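Local coordinates for protein glycoside Hydrolase (Bacteroides plebeius, PDB 5T3B) that probably hydrolyses glycosidic bonds of a polysaccharide, belonging to glycoside hydrolase family 50, best known for beta-agarases, at residues A175-N180 and G238-N243; S163-G168 and G434-K439. All coordinates share one frame; numbering follows the deposited sequence.

Interaction 1: A175-N180 and G238-N243; sequences AVNDYN and GMFRNN
On helix 169-182, at the periphery of the fold, Asn177 points its side-chain amide at the type II beta turn Phe240-Asn243 and at Met239 just before it, joining the helix to the loop that follows helix 224-232. ND2 of Asn177 donates to the backbone O of Met239 at 2.9 Å, from above the carbonyl plane (54° out of it). ND2 of Asn243 donates to the same Met239 O at 3.1 Å, nearly in line with the C=O bond, so one acceptor is held by two amides whose planes are 71° apart. The two nitrogens, ND2 of Asn177 and ND2 of Asn243, lie 3.4 Å from each other but, both being donors, do not bond; they merely share the oxygen. A water adds a second link, donating to the helix backbone at O of Asn177 and accepting from ND2 of Asn243, 2.8 Å from each. Asn177 carries its CG opposite its own backbone N (chi1 -165°), which sends the amide out from the helix toward the turn. Met239 crosses this side chain obliquely, its SD 3.6 Å from CB of Asn177. Its CG lies over the centre of one face of the Phe240 ring, and ND2 of Asn177 comes obliquely to within 4.0 Å of CD1 of that ring. Phe240 in turn packs on Gln189 and Pro191. With an alanine in place of Asn177, Met239 O would probably keep just the Asn243 amide of these two side-chain donors, and a gap would open beside the thioether. The contact is thus neutral and directional: Met239 O takes one proton from the helix side and one from within its own loop, while the water gives Asn243 a polar link of its own to the helix backbone.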
ATOM      1  N   ALA A 175     -17.392  -3.579 -10.939  1.00  9.95           N
ATOM      2  CA  ALA A 175     -17.846  -2.261 -11.399  1.00  9.48           C
ATOM      3  C   ALA A 175     -16.753  -1.537 -12.138  1.00  8.65           C
ATOM      4  O   ALA A 175     -16.963  -0.999 -13.217  1.00  9.71           O
ATOM      5  CB  ALA A 175     -18.336  -1.448 -10.235  1.00 10.51           C
ATOM      6  N   VAL A 176     -15.577  -1.491 -11.554  1.00  8.77           N
ATOM      7  CA  VAL A 176     -14.454  -0.795 -12.153  1.00  8.63           C
ATOM      8  C   VAL A 176     -13.974  -1.561 -13.421  1.00  8.55           C
ATOM      9  O   VAL A 176     -13.651  -0.948 -14.428  1.00  9.18           O
ATOM     10  CB  VAL A 176     -13.331  -0.617 -11.158  1.00  9.10           C
ATOM     11  CG1 VAL A 176     -12.103  -0.073 -11.811  1.00 10.02           C
ATOM     12  CG2 VAL A 176     -13.780   0.290 -10.021  1.00  9.95           C
ATOM     13  N   ASN A 177     -13.947  -2.882 -13.330  1.00  8.51           N
ATOM     14  CA  ASN A 177     -13.513  -3.686 -14.446  1.00  9.10           C
ATOM     15  C   ASN A 177     -14.399  -3.476 -15.664  1.00  9.18           C
ATOM     16  O   ASN A 177     -13.929  -3.280 -16.783  1.00 10.68           O
ATOM     17  CB  ASN A 177     -13.427  -5.152 -13.994  1.00  9.84           C
ATOM     18  CG  ASN A 177     -12.649  -6.025 -14.948  1.00 10.34           C
ATOM     19  OD1 ASN A 177     -13.196  -6.584 -15.899  1.00 13.55           O
ATOM     20  ND2 ASN A 177     -11.386  -6.176 -14.665  1.00 10.50           N
ATOM     21  N   ASP A 178     -15.705  -3.470 -15.428  1.00  9.78           N
ATOM     22  CA  ASP A 178     -16.688  -3.258 -16.510  1.00 11.17           C
ATOM     23  C   ASP A 178     -16.499  -1.849 -17.091  1.00 10.35           C
ATOM     24  O   ASP A 178     -16.516  -1.635 -18.337  1.00 13.21           O
ATOM     25  CB  ASP A 178     -18.123  -3.368 -15.971  1.00 12.66           C
ATOM     26  CG  ASP A 178     -18.559  -4.794 -15.674  1.00 14.76           C
ATOM     27  OD1 ASP A 178     -17.895  -5.741 -16.116  1.00 18.59           O
ATOM     28  OD2 ASP A 178     -19.591  -4.943 -14.987  1.00 18.69           O
ATOM     29  N   TYR A 179     -16.361  -0.851 -16.230  1.00  9.38           N
ATOM     30  CA  TYR A 179     -16.172   0.515 -16.669  1.00  9.24           C
ATOM     31  C   TYR A 179     -14.928   0.680 -17.547  1.00  9.64           C
ATOM     32  O   TYR A 179     -14.961   1.305 -18.589  1.00 11.22           O
ATOM     33  CB  TYR A 179     -16.148   1.474 -15.477  1.00 10.60           C
ATOM     34  CG  TYR A 179     -15.699   2.869 -15.814  1.00 11.37           C
ATOM     35  CD1 TYR A 179     -16.595   3.844 -16.230  1.00 13.22           C
ATOM     36  CD2 TYR A 179     -14.357   3.180 -15.722  1.00 12.31           C
ATOM     37  CE1 TYR A 179     -16.060   5.133 -16.553  1.00 13.26           C
ATOM     38  CE2 TYR A 179     -13.825   4.396 -15.994  1.00 14.84           C
ATOM     39  CZ  TYR A 179     -14.653   5.358 -16.399  1.00 15.81           C
ATOM     40  OH  TYR A 179     -14.128   6.624 -16.749  1.00 22.35           O
ATOM     41  N   ASN A 180     -13.825   0.115 -17.112  1.00 10.23           N
ATOM     42  CA  ASN A 180     -12.592   0.289 -17.841  1.00 10.28           C
ATOM     43  C   ASN A 180     -12.596  -0.343 -19.203  1.00 11.22           C
ATOM     44  O   ASN A 180     -11.939   0.157 -20.099  1.00 13.70           O
ATOM     45  CB  ASN A 180     -11.422  -0.261 -17.020  1.00  9.91           C
ATOM     46  CG  ASN A 180     -11.027   0.594 -15.866  1.00 10.02           C
ATOM     47  OD1 ASN A 180     -11.376   1.778 -15.787  1.00 11.01           O
ATOM     48  ND2 ASN A 180     -10.297   0.020 -14.935  1.00  9.27           N
ATOM     49  N   GLY A 238      -9.880 -14.238 -13.767  1.00 13.91           N
ATOM     50  CA  GLY A 238     -10.419 -14.147 -15.119  1.00 15.46           C
ATOM     51  C   GLY A 238     -10.594 -12.752 -15.649  1.00 16.29           C
ATOM     52  O   GLY A 238     -10.214 -12.472 -16.766  1.00 18.44           O
ATOM     53  N   MET A 239     -11.076 -11.854 -14.799  1.00 13.79           N
ATOM     54  CA  MET A 239     -11.272 -10.478 -15.296  1.00 14.94           C
ATOM     55  C   MET A 239     -10.014  -9.604 -15.258  1.00 12.53           C
ATOM     56  O   MET A 239      -9.984  -8.503 -15.790  1.00 12.41           O
ATOM     57  CB  MET A 239     -12.404  -9.787 -14.560  1.00 19.68           C
ATOM     58  CG  MET A 239     -12.115  -9.444 -13.144  1.00 19.01           C
ATOM     59  SD  MET A 239     -13.467  -8.419 -12.369  1.00 24.56           S
ATOM     60  CE  MET A 239     -14.810  -9.395 -12.587  1.00 28.86           C
ATOM     61  N   PHE A 240      -8.964 -10.129 -14.633  1.00 10.51           N
ATOM     62  CA  PHE A 240      -7.762  -9.368 -14.407  1.00 11.43           C
ATOM     63  C   PHE A 240      -6.622  -9.712 -15.351  1.00 13.81           C
ATOM     64  O   PHE A 240      -5.793  -8.858 -15.701  1.00 14.58           O
ATOM     65  CB  PHE A 240      -7.286  -9.476 -12.981  1.00 11.68           C
ATOM     66  CG  PHE A 240      -8.325  -9.089 -11.963  1.00 10.69           C
ATOM     67  CD1 PHE A 240      -8.866  -7.789 -11.951  1.00 11.92           C
ATOM     68  CD2 PHE A 240      -8.847  -9.982 -11.061  1.00 11.03           C
ATOM     69  CE1 PHE A 240      -9.848  -7.426 -11.025  1.00 11.19           C
ATOM     70  CE2 PHE A 240      -9.803  -9.602 -10.123  1.00 11.22           C
ATOM     71  CZ  PHE A 240     -10.300  -8.324 -10.121  1.00 10.25           C
ATOM     72  N   ARG A 241      -6.551 -10.969 -15.758  0.50 13.78           N
ATOM     73  CA  ARG A 241      -5.422 -11.373 -16.576  0.50 13.78           C
ATOM     74  C   ARG A 241      -5.507 -10.701 -17.957  0.50 14.47           C
ATOM     75  O   ARG A 241      -6.591 -10.569 -18.524  0.50 15.92           O
ATOM     76  CB  ARG A 241      -5.376 -12.897 -16.706  0.50 14.65           C
ATOM     77  CG  ARG A 241      -6.520 -13.511 -17.457  0.50 13.48           C
ATOM     78  CD  ARG A 241      -6.118 -14.970 -17.669  0.50 14.83           C
ATOM     79  NE  ARG A 241      -6.019 -15.766 -16.457  0.50 14.16           N
ATOM     80  CZ  ARG A 241      -7.051 -16.373 -15.922  0.50 14.17           C
ATOM     81  NH1 ARG A 241      -8.254 -16.368 -16.557  0.50 16.10           N
ATOM     82  NH2 ARG A 241      -6.890 -16.994 -14.755  0.50 11.91           N
ATOM     83  N   ASN A 242      -4.345 -10.321 -18.479  1.00 12.29           N
ATOM     84  CA  ASN A 242      -4.247  -9.712 -19.806  1.00 12.54           C
ATOM     85  C   ASN A 242      -5.090  -8.467 -19.988  1.00 14.23           C
ATOM     86  O   ASN A 242      -5.540  -8.134 -21.063  1.00 19.83           O
ATOM     87  CB  ASN A 242      -4.562 -10.738 -20.890  1.00 14.13           C
ATOM     88  CG  ASN A 242      -3.621 -11.919 -20.821  1.00 15.05           C
ATOM     89  OD1 ASN A 242      -4.034 -13.104 -20.652  1.00 24.75           O
ATOM     90  ND2 ASN A 242      -2.399 -11.621 -20.877  1.00 14.19           N
ATOM     91  N   ASN A 243      -5.296  -7.757 -18.892  1.00 14.08           N
ATOM     92  CA  ASN A 243      -6.149  -6.591 -18.866  1.00 13.38           C
ATOM     93  C   ASN A 243      -5.247  -5.384 -18.600  1.00 12.37           C
ATOM     94  O   ASN A 243      -4.706  -5.252 -17.471  1.00 12.99           O
ATOM     95  CB  ASN A 243      -7.212  -6.777 -17.806  1.00 12.77           C
ATOM     96  CG  ASN A 243      -8.209  -5.641 -17.799  1.00 12.73           C
ATOM     97  OD1 ASN A 243      -7.875  -4.483 -18.138  1.00 13.17           O
ATOM     98  ND2 ASN A 243      -9.425  -5.960 -17.439  1.00 13.95           N
TER
HETATM   99  O   HOH W   1     -11.225  -3.759 -17.296  1.00 11.73           O

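Interaction 2: S163-G168 and G434-K439; sequences SVCAFG and GWVFFK
Cys165 and Val436 meet side chain to side chain, while further along their segments Phe167 approaches Phe438; no hydrogen bond crosses between the two segments. From its backbone Cys165 sends CB toward Val436, where it lies 3.8 Å from CG2 and 4.0 Å from CG1 of that valine, touching both branches. One bond further on, SG stands opposite its own carbonyl carbon (chi1 -54°), and this turn brings the sulfur alongside the same CG2 of Val436, at 3.7 Å. Both side chains are buried, and the contact is purely apolar; Val436 also rests on Met386 of strand 385-394.

The second touch is narrower. CE2 of Phe167 comes within 3.8 Å of CE1 of Phe438, with the two side chains crossing at roughly a right angle. CD2 of Phe167 lies in the plane of the Phe438 ring, at its edge, so the Phe438 face takes no part in this meeting. That ring has the CB of Lys439, the residue after a cis peptide bond, over one face, while the CB of Ala166 sits over a face of Phe167. Both rings also touch Glu389, and a bound ethanediol lies about 4 Å from Phe438.

Strands 163-165 and 432-437 run parallel to strand 120-126 and pair with it from its two sides, so their inward residues converge while Trp435 and Phe437 turn to the outer helices; such interior packing is characteristic of the (beta/alpha)8 barrel expected for family 50 enzymes.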
ATOM      1  N   SER A 163      -5.819   5.539  -9.386  1.00  7.45           N
ATOM      2  CA  SER A 163      -5.976   4.127  -9.161  1.00  6.85           C
ATOM      3  C   SER A 163      -6.836   3.830  -7.936  1.00  6.60           C
ATOM      4  O   SER A 163      -6.883   4.694  -7.010  1.00  8.53           O
ATOM      5  CB  SER A 163      -4.642   3.447  -8.963  1.00  8.95           C
ATOM      6  OG  SER A 163      -3.749   3.644 -10.043  1.00 10.89           O
ATOM      7  N   VAL A 164      -7.443   2.649  -7.956  1.00  6.92           N
ATOM      8  CA  VAL A 164      -8.119   2.153  -6.776  1.00  7.86           C
ATOM      9  C   VAL A 164      -7.446   0.844  -6.416  1.00  7.91           C
ATOM     10  O   VAL A 164      -7.252  -0.028  -7.284  1.00 10.42           O
ATOM     11  CB  VAL A 164      -9.636   2.034  -6.981  1.00  8.41           C
ATOM     12  CG1 VAL A 164     -10.217   3.425  -7.065  1.00  9.92           C
ATOM     13  CG2 VAL A 164     -10.014   1.191  -8.162  1.00 10.25           C
ATOM     14  N   CYS A 165      -7.082   0.666  -5.161  1.00  8.56           N
ATOM     15  CA  CYS A 165      -6.213  -0.419  -4.734  1.00  8.71           C
ATOM     16  C   CYS A 165      -6.748  -1.051  -3.492  1.00  8.91           C
ATOM     17  O   CYS A 165      -6.710  -0.425  -2.428  1.00  9.58           O
ATOM     18  CB  CYS A 165      -4.781   0.077  -4.523  1.00 10.34           C
ATOM     19  SG  CYS A 165      -4.002   0.960  -5.908  1.00 13.00           S
ATOM     20  N   ALA A 166      -7.160  -2.308  -3.634  1.00  7.64           N
ATOM     21  CA  ALA A 166      -7.572  -3.221  -2.597  1.00  8.28           C
ATOM     22  C   ALA A 166      -8.956  -3.039  -2.070  1.00  8.04           C
ATOM     23  O   ALA A 166      -9.494  -1.915  -2.023  1.00  8.16           O
ATOM     24  CB  ALA A 166      -6.562  -3.294  -1.448  1.00  8.69           C
ATOM     25  N   PHE A 167      -9.519  -4.122  -1.614  1.00  8.13           N
ATOM     26  CA  PHE A 167     -10.747  -4.099  -0.835  1.00  8.20           C
ATOM     27  C   PHE A 167     -11.994  -3.636  -1.557  1.00  9.36           C
ATOM     28  O   PHE A 167     -12.949  -3.234  -0.934  1.00 10.84           O
ATOM     29  CB  PHE A 167     -10.582  -3.381   0.488  1.00  8.32           C
ATOM     30  CG  PHE A 167      -9.279  -3.631   1.214  1.00  8.53           C
ATOM     31  CD1 PHE A 167      -8.823  -4.917   1.413  1.00 10.13           C
ATOM     32  CD2 PHE A 167      -8.531  -2.596   1.680  1.00  9.96           C
ATOM     33  CE1 PHE A 167      -7.624  -5.142   2.087  1.00 11.42           C
ATOM     34  CE2 PHE A 167      -7.351  -2.796   2.333  1.00 11.00           C
ATOM     35  CZ  PHE A 167      -6.910  -4.050   2.559  1.00 10.29           C
ATOM     36  N   GLY A 168     -12.005  -3.720  -2.859  1.00  9.01           N
ATOM     37  CA  GLY A 168     -13.192  -3.454  -3.628  1.00 10.07           C
ATOM     38  C   GLY A 168     -14.296  -4.459  -3.463  1.00 10.34           C
ATOM     39  O   GLY A 168     -15.459  -4.150  -3.745  1.00 10.75           O
ATOM     40  N   GLY A 434       5.017   5.082  -5.074  1.00  7.91           N
ATOM     41  CA  GLY A 434       3.853   5.825  -4.762  1.00  8.12           C
ATOM     42  C   GLY A 434       3.078   5.210  -3.612  1.00  8.11           C
ATOM     43  O   GLY A 434       3.609   4.466  -2.769  1.00  8.98           O
ATOM     44  N   TRP A 435       1.824   5.640  -3.538  1.00  7.60           N
ATOM     45  CA  TRP A 435       1.038   5.392  -2.323  1.00  7.16           C
ATOM     46  C   TRP A 435      -0.439   5.296  -2.630  1.00  7.07           C
ATOM     47  O   TRP A 435      -0.918   5.681  -3.714  1.00  7.57           O
ATOM     48  CB  TRP A 435       1.274   6.505  -1.276  1.00  7.03           C
ATOM     49  CG  TRP A 435       0.872   7.873  -1.760  1.00  7.51           C
ATOM     50  CD1 TRP A 435      -0.410   8.348  -1.922  1.00  7.63           C
ATOM     51  CD2 TRP A 435       1.745   8.933  -2.175  1.00  7.28           C
ATOM     52  NE1 TRP A 435      -0.364   9.616  -2.428  1.00  7.98           N
ATOM     53  CE2 TRP A 435       0.931  10.034  -2.559  1.00  7.41           C
ATOM     54  CE3 TRP A 435       3.130   9.103  -2.169  1.00  8.06           C
ATOM     55  CZ2 TRP A 435       1.465  11.239  -3.002  1.00  8.54           C
ATOM     56  CZ3 TRP A 435       3.647  10.303  -2.592  1.00  8.93           C
ATOM     57  CH2 TRP A 435       2.823  11.363  -2.993  1.00  8.82           C
ATOM     58  N   VAL A 436      -1.132   4.823  -1.594  1.00  6.78           N
ATOM     59  CA  VAL A 436      -2.569   4.677  -1.591  1.00  6.87           C
ATOM     60  C   VAL A 436      -3.102   5.189  -0.297  1.00  6.90           C
ATOM     61  O   VAL A 436      -2.715   4.703   0.774  1.00  7.61           O
ATOM     62  CB  VAL A 436      -2.990   3.195  -1.804  1.00  6.85           C
ATOM     63  CG1 VAL A 436      -4.503   3.054  -1.850  1.00  7.96           C
ATOM     64  CG2 VAL A 436      -2.320   2.598  -3.004  1.00  8.09           C
ATOM     65  N   PHE A 437      -4.005   6.164  -0.387  1.00  6.69           N
ATOM     66  CA  PHE A 437      -4.676   6.687   0.797  1.00  6.90           C
ATOM     67  C   PHE A 437      -5.778   5.722   1.216  1.00  6.76           C
ATOM     68  O   PHE A 437      -6.558   5.249   0.401  1.00  7.73           O
ATOM     69  CB  PHE A 437      -5.275   8.043   0.494  1.00  7.81           C
ATOM     70  CG  PHE A 437      -5.897   8.720   1.722  1.00  8.11           C
ATOM     71  CD1 PHE A 437      -7.258   8.615   1.978  1.00  8.46           C
ATOM     72  CD2 PHE A 437      -5.119   9.442   2.608  1.00  7.77           C
ATOM     73  CE1 PHE A 437      -7.823   9.229   3.076  1.00 10.73           C
ATOM     74  CE2 PHE A 437      -5.666  10.073   3.714  1.00  9.18           C
ATOM     75  CZ  PHE A 437      -7.007   9.917   3.959  1.00  9.55           C
ATOM     76  N   PHE A 438      -5.795   5.368   2.516  1.00  7.56           N
ATOM     77  CA  PHE A 438      -6.792   4.505   3.069  1.00  7.11           C
ATOM     78  C   PHE A 438      -7.754   5.369   3.846  1.00  7.60           C
ATOM     79  O   PHE A 438      -7.378   5.892   4.895  1.00  8.94           O
ATOM     80  CB  PHE A 438      -6.139   3.443   3.964  1.00  7.60           C
ATOM     81  CG  PHE A 438      -7.079   2.440   4.548  1.00  7.13           C
ATOM     82  CD1 PHE A 438      -7.351   1.263   3.887  1.00  8.80           C
ATOM     83  CD2 PHE A 438      -7.762   2.669   5.725  1.00  9.00           C
ATOM     84  CE1 PHE A 438      -8.254   0.335   4.356  1.00  9.29           C
ATOM     85  CE2 PHE A 438      -8.630   1.732   6.232  1.00 10.49           C
ATOM     86  CZ  PHE A 438      -8.875   0.578   5.558  1.00 10.20           C
ATOM     87  N   LYS A 439      -8.980   5.645   3.338  1.00  6.54           N
ATOM     88  CA  LYS A 439      -9.677   4.966   2.251  1.00  6.53           C
ATOM     89  C   LYS A 439     -10.703   5.890   1.648  1.00  6.37           C
ATOM     90  O   LYS A 439     -10.814   7.050   2.002  1.00  7.53           O
ATOM     91  CB  LYS A 439     -10.262   3.628   2.721  1.00  7.63           C
ATOM     92  CG  LYS A 439     -11.306   3.768   3.804  1.00  7.95           C
ATOM     93  CD  LYS A 439     -11.881   2.393   4.205  1.00  9.08           C
ATOM     94  CE  LYS A 439     -12.685   2.381   5.473  1.00 10.12           C
ATOM     95  NZ  LYS A 439     -14.085   2.823   5.247  1.00 15.29           N
TER

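How the interactions relate
After the N-terminal strands and strand 120-126, strand 163-165 brings residues 163-168 to the first side of interaction 2. The chain passes straight into helix 169-182, whose residues 175-180 enter interaction 1, and this is closed 58 residues later by the loop 238-243. Only after a further long excursion does strand 432-437 return to complete interaction 2, so interaction 1 is nested wholly within the larger loop. Their centres are 16 Å apart, yet they touch: CG2 of Val176 packs at 4.3 Å from CG2 of Val164. Interaction 2 joins strands across the barrel interior; interaction 1 ties an outer helix to a peripheral loop.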